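Local structure of sensor protein (Geobacter sulfurreducens PCA, 2R78) at residues 17-25 / 34-42; 94-102 / 108-116. The protein probably works as a sensor histidine kinase that phosphorylates a protein histidine from ATP in two-component signalling, the present chain being its PAS sensory domain. All coordinates share one frame; numbering follows the deposited sequence.

Contact 1: residues 17-25 / 34-42; sequences FEHAIDGIF and LDVNPAICS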
# COMPACT_ATOMS: atom_id res chain seq x y z
N PHE B 17 -3.38 2.93 -4.42
CA PHE B 17 -2.69 4.23 -4.49
C PHE B 17 -3.55 5.32 -3.83
O PHE B 17 -3.09 6.05 -2.95
CB PHE B 17 -2.39 4.56 -5.94
CG PHE B 17 -1.47 5.73 -6.12
CD1 PHE B 17 -0.08 5.53 -6.04
CD2 PHE B 17 -1.95 6.98 -6.42
CE1 PHE B 17 0.79 6.58 -6.24
CE2 PHE B 17 -1.05 8.06 -6.64
CZ PHE B 17 0.29 7.84 -6.56
N GLU B 18 -4.82 5.42 -4.25
CA GLU B 18 -5.74 6.38 -3.65
C GLU B 18 -5.93 6.18 -2.14
O GLU B 18 -5.92 7.16 -1.38
CB GLU B 18 -7.12 6.31 -4.34
CG GLU B 18 -8.09 7.23 -3.66
CD GLU B 18 -9.43 7.36 -4.33
OE1 GLU B 18 -9.67 6.67 -5.34
OE2 GLU B 18 -10.26 8.17 -3.81
N HIS B 19 -6.11 4.93 -1.72
CA HIS B 19 -6.62 4.66 -0.35
C HIS B 19 -5.56 4.27 0.69
O HIS B 19 -5.87 4.15 1.88
CB HIS B 19 -7.71 3.61 -0.42
CG HIS B 19 -8.93 4.05 -1.16
ND1 HIS B 19 -9.70 5.13 -0.76
CD2 HIS B 19 -9.53 3.56 -2.27
CE1 HIS B 19 -10.70 5.28 -1.61
NE2 HIS B 19 -10.64 4.33 -2.52
N ALA B 20 -4.33 4.05 0.26
CA ALA B 20 -3.28 3.60 1.17
C ALA B 20 -3.12 4.65 2.28
O ALA B 20 -3.25 5.83 2.03
CB ALA B 20 -1.96 3.38 0.40
N ILE B 21 -2.91 4.20 3.52
CA ILE B 21 -2.58 5.15 4.62
C ILE B 21 -1.08 5.52 4.53
O ILE B 21 -0.68 6.67 4.80
CB ILE B 21 -2.89 4.53 6.00
CG1 ILE B 21 -4.39 4.27 6.15
CG2 ILE B 21 -2.43 5.46 7.12
CD1 ILE B 21 -4.78 2.89 5.75
N ASP B 22 -0.26 4.57 4.12
CA ASP B 22 1.14 4.86 3.83
C ASP B 22 1.28 5.74 2.58
O ASP B 22 0.44 5.70 1.67
CB ASP B 22 1.94 3.60 3.63
CG ASP B 22 2.22 2.87 4.92
OD1 ASP B 22 2.09 3.43 6.05
OD2 ASP B 22 2.62 1.71 4.79
N GLY B 23 2.34 6.53 2.57
CA GLY B 23 2.69 7.31 1.41
C GLY B 23 3.20 6.42 0.28
O GLY B 23 3.92 5.45 0.51
N ILE B 24 2.82 6.75 -0.95
CA ILE B 24 3.33 6.02 -2.12
C ILE B 24 3.74 7.06 -3.15
O ILE B 24 3.00 8.01 -3.40
CB ILE B 24 2.27 5.04 -2.74
CG1 ILE B 24 1.73 4.06 -1.69
CG2 ILE B 24 2.87 4.30 -3.93
CD1 ILE B 24 0.51 3.24 -2.16
N PHE B 25 4.92 6.89 -3.72
CA PHE B 25 5.40 7.78 -4.75
C PHE B 25 5.99 6.97 -5.90
O PHE B 25 6.42 5.82 -5.72
CB PHE B 25 6.38 8.85 -4.20
CG PHE B 25 7.64 8.30 -3.57
CD1 PHE B 25 8.79 8.10 -4.32
CD2 PHE B 25 7.70 8.05 -2.20
CE1 PHE B 25 9.96 7.62 -3.72
CE2 PHE B 25 8.88 7.58 -1.60
CZ PHE B 25 9.99 7.35 -2.37
N LEU B 34 7.17 11.49 -10.36
CA LEU B 34 6.16 11.33 -11.44
C LEU B 34 4.71 11.25 -10.91
O LEU B 34 3.75 11.72 -11.58
CB LEU B 34 6.44 10.06 -12.24
CG LEU B 34 7.77 9.89 -13.01
CD1 LEU B 34 7.79 8.61 -13.74
CD2 LEU B 34 7.99 11.04 -13.97
N ASP B 35 4.55 10.66 -9.73
CA ASP B 35 3.24 10.66 -9.08
C ASP B 35 3.41 10.50 -7.58
O ASP B 35 4.48 10.03 -7.12
CB ASP B 35 2.35 9.55 -9.65
CG ASP B 35 0.86 9.83 -9.55
OD1 ASP B 35 0.45 10.85 -8.89
OD2 ASP B 35 0.08 9.01 -10.13
N VAL B 36 2.40 10.93 -6.83
CA VAL B 36 2.38 10.89 -5.37
C VAL B 36 0.95 10.73 -4.90
O VAL B 36 0.03 11.32 -5.47
CB VAL B 36 2.97 12.16 -4.68
CG1 VAL B 36 4.46 12.20 -4.90
CG2 VAL B 36 2.25 13.43 -5.16
N ASN B 37 0.77 9.91 -3.87
CA ASN B 37 -0.60 9.60 -3.47
C ASN B 37 -1.18 10.60 -2.48
O ASN B 37 -0.46 11.45 -1.92
CB ASN B 37 -0.73 8.15 -3.02
CG ASN B 37 -0.24 7.91 -1.64
OD1 ASN B 37 0.58 8.67 -1.09
ND2 ASN B 37 -0.68 6.81 -1.07
N PRO B 38 -2.49 10.52 -2.24
CA PRO B 38 -3.03 11.49 -1.31
C PRO B 38 -2.38 11.49 0.09
O PRO B 38 -2.25 12.56 0.71
CB PRO B 38 -4.51 11.10 -1.23
CG PRO B 38 -4.79 10.49 -2.56
CD PRO B 38 -3.54 9.71 -2.88
N ALA B 39 -2.02 10.31 0.58
CA ALA B 39 -1.43 10.19 1.92
C ALA B 39 -0.16 11.02 2.03
O ALA B 39 0.04 11.67 3.06
CB ALA B 39 -1.17 8.75 2.29
N ILE B 40 0.70 10.99 1.00
CA ILE B 40 1.93 11.82 1.03
C ILE B 40 1.63 13.30 1.01
O ILE B 40 2.23 14.09 1.76
CB ILE B 40 2.87 11.54 -0.14
CG1 ILE B 40 3.58 10.22 0.12
CG2 ILE B 40 3.94 12.70 -0.25
CD1 ILE B 40 4.94 10.05 -0.57
N CYS B 41 0.74 13.69 0.11
CA CYS B 41 0.37 15.09 -0.04
C CYS B 41 -0.16 15.64 1.28
O CYS B 41 0.27 16.71 1.71
CB CYS B 41 -0.65 15.23 -1.15
SG CYS B 41 0.05 14.79 -2.71
N SER B 42 -1.04 14.88 1.93
CA SER B 42 -1.60 15.28 3.23
C SER B 42 -0.54 15.32 4.33
O SER B 42 -0.44 16.31 5.06
CB SER B 42 -2.75 14.34 3.64
OG SER B 42 -3.80 14.37 2.69
O HOH W 1 -3.75 7.84 0.12
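Asn37 meets segment 17-25 with both ends of its side-chain amide, and every polar atom of that amide is used. ND2 gives one hydrogen to Phe17 O and the other to Asp22 O. The bond from Asn37 ND2 to Asp22 O is nearly straight (171°) at 3.2 Å. Both acceptors lie close to the amide plane, which fixes the rotation of the group. OD1 takes two donors from opposite faces of that plane: Ile24 N at 3.0 Å, and Ile40 N, the latter being the N-cap bond of helix 38-44. With CG between its own backbone N and carbonyl carbon (chi1 79°), the amide turns to segment 17-25 while OD1 stays near Ile40 N. Asn37 N donates to Ile24 O. Asn37 CB sits over the face of the Phe17 ring, a CH-pi contact 3.6 Å from the centroid. Glu18 O and Ala20 O, at the end of helix 6-19, both receive hydrogens from a water, to which Ala39 N donates weakly. Gly23 CA packs tightly on Ile40 CG1 at 3.3 Å. One asparagine thus joins a helix end, a strand and a helix start, an asparagine N-cap after the first beta hairpin of a PAS fold.

Contact 2: residues 94-102 / 108-116; sequences QLTVELSAH and KILGIARDV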
# COMPACT_ATOMS: atom_id res chain seq x y z
N GLN B 94 9.09 19.13 10.07
CA GLN B 94 10.09 18.06 10.05
C GLN B 94 9.40 16.75 10.44
O GLN B 94 8.65 16.72 11.40
CB GLN B 94 11.19 18.40 11.05
CG GLN B 94 12.42 17.52 11.02
CD GLN B 94 13.51 17.98 12.02
OE1 GLN B 94 13.68 19.18 12.29
NE2 GLN B 94 14.25 17.03 12.54
N LEU B 95 9.61 15.70 9.67
CA LEU B 95 9.12 14.39 10.05
C LEU B 95 10.13 13.34 9.65
O LEU B 95 10.88 13.54 8.71
CB LEU B 95 7.78 14.06 9.44
CG LEU B 95 7.56 14.15 7.93
CD1 LEU B 95 6.23 13.47 7.54
CD2 LEU B 95 7.57 15.60 7.50
N THR B 96 10.08 12.21 10.34
CA THR B 96 10.97 11.08 10.02
C THR B 96 10.11 9.95 9.50
O THR B 96 9.08 9.59 10.09
CB THR B 96 11.82 10.65 11.21
OG1 THR B 96 12.64 11.76 11.58
CG2 THR B 96 12.71 9.50 10.85
N VAL B 97 10.52 9.45 8.36
CA VAL B 97 9.82 8.36 7.71
C VAL B 97 10.74 7.22 7.38
O VAL B 97 11.97 7.40 7.26
CB VAL B 97 9.11 8.80 6.44
CG1 VAL B 97 8.07 9.89 6.78
CG2 VAL B 97 10.09 9.29 5.38
N GLU B 98 10.17 6.02 7.29
CA GLU B 98 10.91 4.90 6.76
C GLU B 98 10.55 4.76 5.30
O GLU B 98 9.36 4.59 4.98
CB GLU B 98 10.56 3.61 7.46
CG GLU B 98 11.44 2.48 6.99
CD GLU B 98 10.99 1.15 7.53
OE1 GLU B 98 9.95 0.64 7.05
OE2 GLU B 98 11.69 0.64 8.43
N LEU B 99 11.57 4.79 4.45
CA LEU B 99 11.37 4.69 3.02
C LEU B 99 11.71 3.28 2.53
O LEU B 99 12.73 2.71 2.93
CB LEU B 99 12.24 5.70 2.28
CG LEU B 99 12.08 7.19 2.58
CD1 LEU B 99 13.18 7.99 1.81
CD2 LEU B 99 10.69 7.71 2.24
N SER B 100 10.91 2.77 1.60
CA SER B 100 11.25 1.60 0.81
C SER B 100 11.17 2.04 -0.64
O SER B 100 10.32 2.87 -0.99
CB SER B 100 10.26 0.49 1.14
OG SER B 100 10.40 0.20 2.53
N ALA B 101 12.10 1.58 -1.47
CA ALA B 101 12.03 1.91 -2.88
C ALA B 101 12.45 0.71 -3.68
O ALA B 101 13.44 0.05 -3.34
CB ALA B 101 12.87 3.14 -3.21
N HIS B 102 11.68 0.40 -4.72
CA HIS B 102 11.86 -0.78 -5.53
C HIS B 102 11.82 -0.43 -7.01
O HIS B 102 10.94 0.29 -7.46
CB HIS B 102 10.75 -1.80 -5.20
CG HIS B 102 10.90 -2.43 -3.84
ND1 HIS B 102 10.32 -1.90 -2.71
CD2 HIS B 102 11.57 -3.53 -3.44
CE1 HIS B 102 10.63 -2.65 -1.67
NE2 HIS B 102 11.38 -3.66 -2.09
N LYS B 108 10.99 2.65 -13.97
CA LYS B 108 10.55 3.53 -12.91
C LYS B 108 10.74 2.89 -11.54
O LYS B 108 11.05 1.69 -11.42
CB LYS B 108 9.12 3.97 -13.15
CG LYS B 108 8.98 4.79 -14.44
CD LYS B 108 7.55 5.01 -14.86
CE LYS B 108 7.42 5.34 -16.34
NZ LYS B 108 8.24 4.47 -17.26
N ILE B 109 10.58 3.72 -10.52
CA ILE B 109 10.81 3.32 -9.14
C ILE B 109 9.55 3.60 -8.31
O ILE B 109 9.00 4.68 -8.36
CB ILE B 109 12.02 4.07 -8.54
CG1 ILE B 109 13.32 3.68 -9.26
CG2 ILE B 109 12.15 3.75 -7.06
CD1 ILE B 109 14.45 4.73 -9.06
N LEU B 110 9.11 2.56 -7.57
CA LEU B 110 8.01 2.65 -6.61
C LEU B 110 8.59 2.92 -5.23
O LEU B 110 9.38 2.14 -4.73
CB LEU B 110 7.28 1.30 -6.53
CG LEU B 110 6.18 1.11 -5.46
CD1 LEU B 110 4.97 1.88 -5.90
CD2 LEU B 110 5.79 -0.37 -5.27
N GLY B 111 8.14 3.98 -4.59
CA GLY B 111 8.52 4.23 -3.21
C GLY B 111 7.34 4.16 -2.27
O GLY B 111 6.21 4.52 -2.63
N ILE B 112 7.60 3.72 -1.05
CA ILE B 112 6.62 3.73 0.02
C ILE B 112 7.26 4.49 1.21
O ILE B 112 8.43 4.28 1.49
CB ILE B 112 6.26 2.30 0.45
CG1 ILE B 112 5.68 1.47 -0.71
CG2 ILE B 112 5.21 2.32 1.53
CD1 ILE B 112 5.62 -0.07 -0.42
N ALA B 113 6.49 5.37 1.85
CA ALA B 113 6.98 6.14 3.03
C ALA B 113 6.03 5.83 4.18
O ALA B 113 4.83 5.99 4.02
CB ALA B 113 6.96 7.65 2.73
N ARG B 114 6.57 5.42 5.32
CA ARG B 114 5.80 5.08 6.51
C ARG B 114 6.26 5.93 7.69
O ARG B 114 7.44 6.24 7.84
CB ARG B 114 6.03 3.61 6.89
CG ARG B 114 5.60 2.57 5.86
CD ARG B 114 5.85 1.09 6.29
NE ARG B 114 5.28 0.74 7.61
CZ ARG B 114 4.03 0.30 7.84
NH1 ARG B 114 3.16 0.19 6.85
NH2 ARG B 114 3.64 0.01 9.08
N ASP B 115 5.34 6.27 8.59
CA ASP B 115 5.77 6.86 9.89
C ASP B 115 6.64 5.93 10.72
O ASP B 115 6.46 4.70 10.67
CB ASP B 115 4.56 7.27 10.71
CG ASP B 115 3.98 8.58 10.24
OD1 ASP B 115 4.78 9.56 10.16
OD2 ASP B 115 2.76 8.62 9.96
N VAL B 116 7.56 6.52 11.51
CA VAL B 116 8.58 5.77 12.27
C VAL B 116 9.23 6.57 13.41
O VAL B 116 9.87 7.61 13.21
CB VAL B 116 9.75 5.33 11.39
CG1 VAL B 116 9.24 4.75 10.05
CG2 VAL B 116 10.70 6.45 11.16
O HOH W 2 6.84 9.29 11.73
O HOH W 3 8.20 0.98 8.74
O HOH W 4 8.94 0.17 -2.45
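Glu98 and Arg114, Ser100 and Ile112, and His102 and Leu110 each exchange two backbone hydrogen bonds across strands 94-103 and 109-115; Glu98 N to Arg114 O measures 2.8 Å. Between them Leu99 with Ala113 and Ala101 with Gly111 are non-hydrogen-bonded pairs, closed by CA-H...O contacts such as Leu99 CA to Ile112 O at 3.3 Å. This is the C-terminal hairpin of the PAS fold's antiparallel sheet, in which strand 109-115 takes the central place and strand 23-27 flanks it on the other side.

Apolar contacts gather on the face of Leu99 and Ala101. Leu99 CD2 lies 3.8 Å from Ala113 CB. Ala101 CB meets Ile109 CG2 at 4.0 Å, and both residues also pack against helix 67-76.

On the face of Glu98, Ser100 and His102, water links polar groups. Glu98 runs out extended from a CG anti to its N (chi1 -174°), side by side with Arg114, whose chain bends at chi3 (53°) and leaves NE facing a water. That water donates to Glu98 OE1 and accepts from Arg114 NE at 3.1 Å, in the guanidinium plane; the charged atoms themselves do not touch. Arg114 NH1 instead makes salt bridges with Asp22 of its own chain and Asp22 of the second subunit. A further water donates to the backbone Leu110 O at 3.0 Å and lies in the His102 ring plane beside ND1, while that ring stacks on His19 of the second subunit.

Contact 1 closes before contact 2 opens along the chain, and their centres lie 11 Å apart within one PAS fold. Each involves one of two hairpins of a single antiparallel sheet, 23-27 with 33-36 and 94-103 with 109-115. The hairpins adjoin because strands 23-27 and 109-115 are neighbours, so the chain's last strand returns beside its first. Phe25 O and Gly111 N, 2.8 Å apart, probably form a hydrogen bond across this seam, and the pairing of Asp22 with Arg114 ties the two contacts together. Both contacts also touch the second subunit of the assembly, at Asp22 and Ile24 in contact 1 and at Leu110 and Arg114 in contact 2, so part of this seam faces that subunit.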